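Local coordinates for protein benzoate transport porin BenP (Acinetobacter baumannii AB307-0294, PDB 5DL8) that probably works as an outer-membrane porin of the OprD family, a beta-barrel channel that lets small solutes such as benzoate cross, at residues 55-60 with 147-152; 81-86 with 132-137. All blocks are in the same frame, centred on the assembly; numbering follows the deposited sequence.

How the contacts relate
Contacts 1 and 2 are two halves of one junction, their centres only about 3 Å apart and 12 to 14 Å from the centre of the chain. Residues 55-60 and 81-86 sit on neighbouring antiparallel strands of the barrel wall, 47-65 and 72-87. Later in the chain come 132-137 and then 147-152, at the two ends of a long connection between strands 132-133 and 151-153; these pair with each other through Tyr-152 O and Leu-133 N, 2.8 Å apart. The chain order is therefore 55-60, 81-86, 132-137, 147-152, and contact 1 encloses contact 2. Together they hold both ends of the inward-folded connection against the same patch of wall.

Contact 1: residues 55-60 with 147-152; sequences SLFYKS and QLLTSY
Phe-57 and Leu-149 meet where a wall strand of an OprD-family beta-barrel faces a loop running inside it. Residues 55-59 belong to strand 47-65, while 147-150 finish the long connection that enters strand 151-153 at Ser-151. A connection folded inward in this way is consistent with the constriction loop that narrows the pore in this family.

The backbones keep well apart, with 8.6 Å between the CA atoms of Ser-55 and Leu-148, their closest pair. Side chains bridge that gap sparingly, burying just 83 Å² over both segments. The apolar part of the contact is Phe-57 against Leu-149, each with its CB directed at the other segment. CG of Phe-57 lies beside its backbone N and anti to the carbonyl carbon (chi1 -54°), which extends the ring from the wall with its far end leading. CZ at that end meets CD2 of Leu-149 at 4.3 Å, a loose van der Waals touch, whereas the other methyl, CD1, is carried away from the ring.

Polar atoms do the work around the contact. Leu-148 N is hydrogen-bonded to Tyr-112 OH, Gln-147 NE2 to Ser-51 OG, and Gln-147 O to Lys-31 NZ, so the loop is tied to several strands of the wall just before it reaches Leu-149. On the wall side, backbone hydrogen bonds with Thr-29 and Lys-27 keep Ser-55 and Phe-57 in place.

One mixed pair completes the contact. The side chain of Leu-148 first leaves its backbone at an angle to the wall, and only its end approaches Ser-55. Of its two methyls, CD1 continues the extended chain (chi2 -173°) and stays farther off, while CD2 branches toward the hydroxyl and stops 4.3 Å from Ser-55 OG.

Contact 2: residues 81-86 with 132-137; sequences SVQYAV and ELWLDL
Ser-81 and Glu-132 mark the closest approach of the two backbones, their CA atoms 8.8 Å apart, so strand 72-87 and the short strand 132-133 are not paired here and meet through side chains directed into the narrow space between them.

Glu-132 spans most of the distance. With CG anti to its backbone N (chi1 178°) and the chain extended beyond, its carboxylate is delivered to the wall. There Ser-81 OG donates a short hydrogen bond of 2.6 Å to Glu-132 OE1, approaching the syn lone pair, on the side of the second oxygen. That second oxygen, OE2, is hydrogen-bonded to Ser-151 OG of the strand next to 132-133. One carboxylate thus joins two serines, one on strand 72-87 and one at the start of strand 151-153, just after the inward loop.

Trp-134 comes in beside this bond. Its CB leaves the backbone at an angle to the wall, but the indole turns its six-membered end toward strand 72-87 and offers an edge there. Ser-81 OG lies near the ring plane, 3.7 Å from Trp-134 CZ2. Gln-83, coming from the opposite direction, sets NE2 3.8 Å from Trp-134 CH2, also at the edge, with the amide and indole planes inclined at 58°. Both are packing contacts. The amide's firmer partner is elsewhere: Gln-83 OE1 accepts a hydrogen bond from Leu-149 N, which should restrain the orientation of the amide beside the indole.

Chemically, the buried Glu-132 has a hydroxyl partner at each oxygen, and the proton offered by Ser-81 would favour an ionised carboxylate. Polar bonds thus join strand 72-87 to Glu-132, just before the inward connection, and to Leu-149 near its end, with the indole edge packed beside them.

Contact 1: residues 55-60 with 147-152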
loop_
_atom_site.group_PDB
_atom_site.type_symbol
_atom_site.label_atom_id
_atom_site.label_comp_id
_atom_site.label_asym_id
_atom_site.label_seq_id
_atom_site.Cartn_x
_atom_site.Cartn_y
_atom_site.Cartn_z
ATOM N N SER A 55 -7.623 1.606 17.792
ATOM C CA SER A 55 -8.529 1.494 16.673
ATOM C C SER A 55 -9.479 0.341 16.794
ATOM O O SER A 55 -9.155 -0.675 17.408
ATOM C CB SER A 55 -7.764 1.293 15.371
ATOM O OG SER A 55 -6.862 2.341 15.116
ATOM N N LEU A 56 -10.630 0.506 16.168
ATOM C CA LEU A 56 -11.634 -0.533 16.113
ATOM C C LEU A 56 -12.312 -0.605 14.710
ATOM O O LEU A 56 -12.599 0.444 14.100
ATOM C CB LEU A 56 -12.678 -0.235 17.197
ATOM C CG LEU A 56 -13.768 -1.300 17.401
ATOM C CD1 LEU A 56 -13.115 -2.605 17.787
ATOM C CD2 LEU A 56 -14.771 -0.813 18.414
ATOM N N PHE A 57 -12.442 -1.820 14.205
ATOM C CA PHE A 57 -12.978 -2.120 12.851
ATOM C C PHE A 57 -14.090 -3.191 12.979
ATOM O O PHE A 57 -13.949 -4.223 13.657
ATOM C CB PHE A 57 -11.904 -2.657 11.862
ATOM C CG PHE A 57 -10.711 -1.762 11.746
ATOM C CD1 PHE A 57 -9.632 -1.912 12.629
ATOM C CD2 PHE A 57 -10.686 -0.721 10.832
ATOM C CE1 PHE A 57 -8.540 -1.060 12.567
ATOM C CE2 PHE A 57 -9.582 0.117 10.736
ATOM C CZ PHE A 57 -8.534 -0.015 11.631
ATOM N N TYR A 58 -15.201 -2.903 12.341
ATOM C CA TYR A 58 -16.358 -3.724 12.392
ATOM C C TYR A 58 -16.817 -4.038 10.971
ATOM O O TYR A 58 -16.906 -3.113 10.105
ATOM C CB TYR A 58 -17.445 -3.014 13.145
ATOM C CG TYR A 58 -18.782 -3.739 13.051
ATOM C CD1 TYR A 58 -19.028 -4.938 13.772
ATOM C CD2 TYR A 58 -19.821 -3.227 12.231
ATOM C CE1 TYR A 58 -20.266 -5.571 13.666
ATOM C CE2 TYR A 58 -21.036 -3.840 12.164
ATOM C CZ TYR A 58 -21.244 -4.990 12.871
ATOM O OH TYR A 58 -22.430 -5.559 12.714
ATOM N N LYS A 59 -17.091 -5.329 10.752
ATOM C CA LYS A 59 -17.698 -5.798 9.528
ATOM C C LYS A 59 -18.782 -6.751 9.751
ATOM O O LYS A 59 -18.512 -7.918 10.084
ATOM C CB LYS A 59 -16.719 -6.607 8.741
ATOM C CG LYS A 59 -15.487 -5.870 8.344
ATOM C CD LYS A 59 -14.584 -6.777 7.535
ATOM C CE LYS A 59 -15.359 -7.287 6.342
ATOM N NZ LYS A 59 -14.363 -7.701 5.329
ATOM N N SER A 60 -19.993 -6.331 9.469
ATOM C CA SER A 60 -21.115 -7.232 9.640
ATOM C C SER A 60 -21.107 -8.474 8.734
ATOM O O SER A 60 -20.614 -8.477 7.612
ATOM C CB SER A 60 -22.467 -6.518 9.509
ATOM O OG SER A 60 -22.820 -6.308 8.159
ATOM N N GLN A 147 1.360 5.139 10.957
ATOM C CA GLN A 147 0.526 5.069 12.105
ATOM C C GLN A 147 -0.896 4.707 11.716
ATOM O O GLN A 147 -1.178 3.498 11.500
ATOM C CB GLN A 147 0.658 6.357 12.947
ATOM C CG GLN A 147 -0.155 6.442 14.212
ATOM C CD GLN A 147 -0.126 5.181 15.060
ATOM O OE1 GLN A 147 -0.818 4.209 14.751
ATOM N NE2 GLN A 147 0.612 5.210 16.178
ATOM N N LEU A 148 -1.795 5.662 11.555
ATOM C CA LEU A 148 -3.194 5.282 11.086
ATOM C C LEU A 148 -3.182 4.865 9.555
ATOM O O LEU A 148 -2.163 5.099 8.851
ATOM C CB LEU A 148 -4.212 6.345 11.455
ATOM C CG LEU A 148 -4.220 6.788 12.948
ATOM C CD1 LEU A 148 -5.394 7.725 13.234
ATOM C CD2 LEU A 148 -4.300 5.506 13.808
ATOM N N LEU A 149 -4.249 4.215 9.105
ATOM C CA LEU A 149 -4.340 3.537 7.774
ATOM C C LEU A 149 -5.224 4.344 6.780
ATOM O O LEU A 149 -6.287 4.952 7.100
ATOM C CB LEU A 149 -5.015 2.220 7.953
ATOM C CG LEU A 149 -4.270 0.960 8.407
ATOM C CD1 LEU A 149 -3.183 1.196 9.386
ATOM C CD2 LEU A 149 -5.192 -0.153 8.887
ATOM N N THR A 150 -4.733 4.421 5.565
ATOM C CA THR A 150 -5.449 5.031 4.418
ATOM C C THR A 150 -6.726 4.233 4.127
ATOM O O THR A 150 -6.741 3.005 4.181
ATOM C CB THR A 150 -4.493 5.069 3.204
ATOM O OG1 THR A 150 -3.301 5.706 3.655
ATOM C CG2 THR A 150 -5.038 5.825 1.908
ATOM N N SER A 151 -7.819 4.928 3.923
ATOM C CA SER A 151 -9.016 4.371 3.313
ATOM C C SER A 151 -9.573 5.363 2.290
ATOM O O SER A 151 -8.983 6.469 2.105
ATOM C CB SER A 151 -10.004 4.053 4.417
ATOM O OG SER A 151 -10.516 5.234 5.039
ATOM N N TYR A 152 -10.722 5.005 1.663
ATOM C CA TYR A 152 -11.266 5.675 0.449
ATOM C C TYR A 152 -12.797 5.858 0.563
ATOM O O TYR A 152 -13.473 5.192 1.378
ATOM C CB TYR A 152 -10.922 4.751 -0.775
ATOM C CG TYR A 152 -9.462 4.604 -0.967
ATOM C CD1 TYR A 152 -8.731 5.574 -1.541
ATOM C CD2 TYR A 152 -8.778 3.545 -0.396
ATOM C CE1 TYR A 152 -7.316 5.458 -1.677
ATOM C CE2 TYR A 152 -7.410 3.430 -0.527
ATOM C CZ TYR A 152 -6.691 4.380 -1.145
ATOM O OH TYR A 152 -5.314 4.191 -1.210
#

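Contact 2: residues 81-86 with 132-137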
loop_
_atom_site.group_PDB
_atom_site.type_symbol
_atom_site.label_atom_id
_atom_site.label_comp_id
_atom_site.label_asym_id
_atom_site.label_seq_id
_atom_site.Cartn_x
_atom_site.Cartn_y
_atom_site.Cartn_z
ATOM N N SER A 81 -15.595 1.980 11.037
ATOM C CA SER A 81 -14.234 2.039 11.581
ATOM C C SER A 81 -14.036 3.308 12.407
ATOM O O SER A 81 -14.704 4.317 12.158
ATOM C CB SER A 81 -13.190 1.984 10.421
ATOM O OG SER A 81 -13.182 3.167 9.628
ATOM N N VAL A 82 -13.058 3.264 13.331
ATOM C CA VAL A 82 -12.600 4.415 14.049
ATOM C C VAL A 82 -11.148 4.162 14.400
ATOM O O VAL A 82 -10.744 3.013 14.715
ATOM C CB VAL A 82 -13.499 4.669 15.294
ATOM C CG1 VAL A 82 -13.436 3.469 16.269
ATOM C CG2 VAL A 82 -13.090 5.964 16.024
ATOM N N GLN A 83 -10.314 5.182 14.202
ATOM C CA GLN A 83 -8.870 5.095 14.502
ATOM C C GLN A 83 -8.430 6.406 15.101
ATOM O O GLN A 83 -8.802 7.479 14.628
ATOM C CB GLN A 83 -8.046 4.849 13.231
ATOM C CG GLN A 83 -8.480 3.750 12.229
ATOM C CD GLN A 83 -7.647 3.802 10.949
ATOM O OE1 GLN A 83 -6.420 3.542 10.911
ATOM N NE2 GLN A 83 -8.310 4.261 9.877
ATOM N N TYR A 84 -7.650 6.324 16.167
ATOM C CA TYR A 84 -7.269 7.486 16.957
ATOM C C TYR A 84 -5.857 7.342 17.408
ATOM O O TYR A 84 -5.523 6.306 17.994
ATOM C CB TYR A 84 -8.145 7.585 18.169
ATOM C CG TYR A 84 -7.791 8.739 19.033
ATOM C CD1 TYR A 84 -7.933 10.071 18.543
ATOM C CD2 TYR A 84 -7.325 8.554 20.357
ATOM C CE1 TYR A 84 -7.635 11.167 19.337
ATOM C CE2 TYR A 84 -7.043 9.664 21.163
ATOM C CZ TYR A 84 -7.219 10.957 20.644
ATOM O OH TYR A 84 -6.822 12.041 21.360
ATOM N N ALA A 85 -5.031 8.374 17.148
ATOM C CA ALA A 85 -3.644 8.408 17.585
ATOM C C ALA A 85 -3.331 9.740 18.340
ATOM O O ALA A 85 -3.808 10.805 17.972
ATOM C CB ALA A 85 -2.722 8.316 16.426
ATOM N N VAL A 86 -2.504 9.629 19.392
ATOM C CA VAL A 86 -1.914 10.760 20.096
ATOM C C VAL A 86 -0.425 10.871 19.867
ATOM O O VAL A 86 0.294 9.858 20.002
ATOM C CB VAL A 86 -2.124 10.575 21.604
ATOM C CG1 VAL A 86 -1.495 11.706 22.436
ATOM C CG2 VAL A 86 -3.609 10.653 21.852
ATOM N N GLU A 132 -17.174 4.004 2.884
ATOM C CA GLU A 132 -15.735 3.810 3.101
ATOM C C GLU A 132 -15.349 2.475 2.423
ATOM O O GLU A 132 -15.942 1.453 2.669
ATOM C CB GLU A 132 -15.392 3.855 4.632
ATOM C CG GLU A 132 -13.944 3.610 4.959
ATOM C CD GLU A 132 -13.571 3.762 6.417
ATOM O OE1 GLU A 132 -14.219 3.120 7.293
ATOM O OE2 GLU A 132 -12.582 4.494 6.671
ATOM N N LEU A 133 -14.268 2.513 1.671
ATOM C CA LEU A 133 -13.748 1.367 1.032
ATOM C C LEU A 133 -12.259 1.165 1.439
ATOM O O LEU A 133 -11.446 2.094 1.395
ATOM C CB LEU A 133 -13.784 1.647 -0.492
ATOM C CG LEU A 133 -15.074 2.156 -1.136
ATOM C CD1 LEU A 133 -14.926 2.379 -2.644
ATOM C CD2 LEU A 133 -16.230 1.173 -0.803
ATOM N N TRP A 134 -11.956 -0.075 1.802
ATOM C CA TRP A 134 -10.647 -0.548 1.995
ATOM C C TRP A 134 -10.212 -1.238 0.668
ATOM O O TRP A 134 -10.408 -2.383 0.493
ATOM C CB TRP A 134 -10.578 -1.602 3.178
ATOM C CG TRP A 134 -11.100 -0.974 4.378
ATOM C CD1 TRP A 134 -12.381 -0.992 4.774
ATOM C CD2 TRP A 134 -10.388 -0.017 5.245
ATOM N NE1 TRP A 134 -12.506 -0.134 5.917
ATOM C CE2 TRP A 134 -11.306 0.453 6.201
ATOM C CE3 TRP A 134 -9.052 0.384 5.346
ATOM C CZ2 TRP A 134 -10.949 1.339 7.281
ATOM C CZ3 TRP A 134 -8.684 1.355 6.401
ATOM C CH2 TRP A 134 -9.667 1.829 7.324
ATOM N N LEU A 135 -9.504 -0.549 -0.171
ATOM C CA LEU A 135 -9.116 -1.048 -1.499
ATOM C C LEU A 135 -7.740 -1.702 -1.383
ATOM O O LEU A 135 -6.842 -1.194 -0.647
ATOM C CB LEU A 135 -9.042 0.141 -2.463
ATOM C CG LEU A 135 -10.425 0.760 -2.639
ATOM C CD1 LEU A 135 -10.391 2.019 -3.421
ATOM C CD2 LEU A 135 -11.494 -0.242 -3.173
ATOM N N ASP A 136 -7.577 -2.736 -2.181
ATOM C CA ASP A 136 -6.348 -3.437 -2.318
ATOM C C ASP A 136 -6.075 -3.601 -3.842
ATOM O O ASP A 136 -6.183 -4.694 -4.360
ATOM C CB ASP A 136 -6.411 -4.846 -1.653
ATOM C CG ASP A 136 -5.058 -5.579 -1.712
ATOM O OD1 ASP A 136 -3.997 -4.983 -2.078
ATOM O OD2 ASP A 136 -5.043 -6.775 -1.386
ATOM N N LEU A 137 -5.746 -2.486 -4.499
ATOM C CA LEU A 137 -5.612 -2.352 -5.933
ATOM C C LEU A 137 -4.445 -1.497 -6.299
ATOM O O LEU A 137 -3.908 -0.684 -5.491
ATOM C CB LEU A 137 -6.856 -1.658 -6.487
ATOM C CG LEU A 137 -8.124 -2.568 -6.367
ATOM C CD1 LEU A 137 -9.337 -1.704 -6.485
ATOM C CD2 LEU A 137 -8.218 -3.742 -7.344
#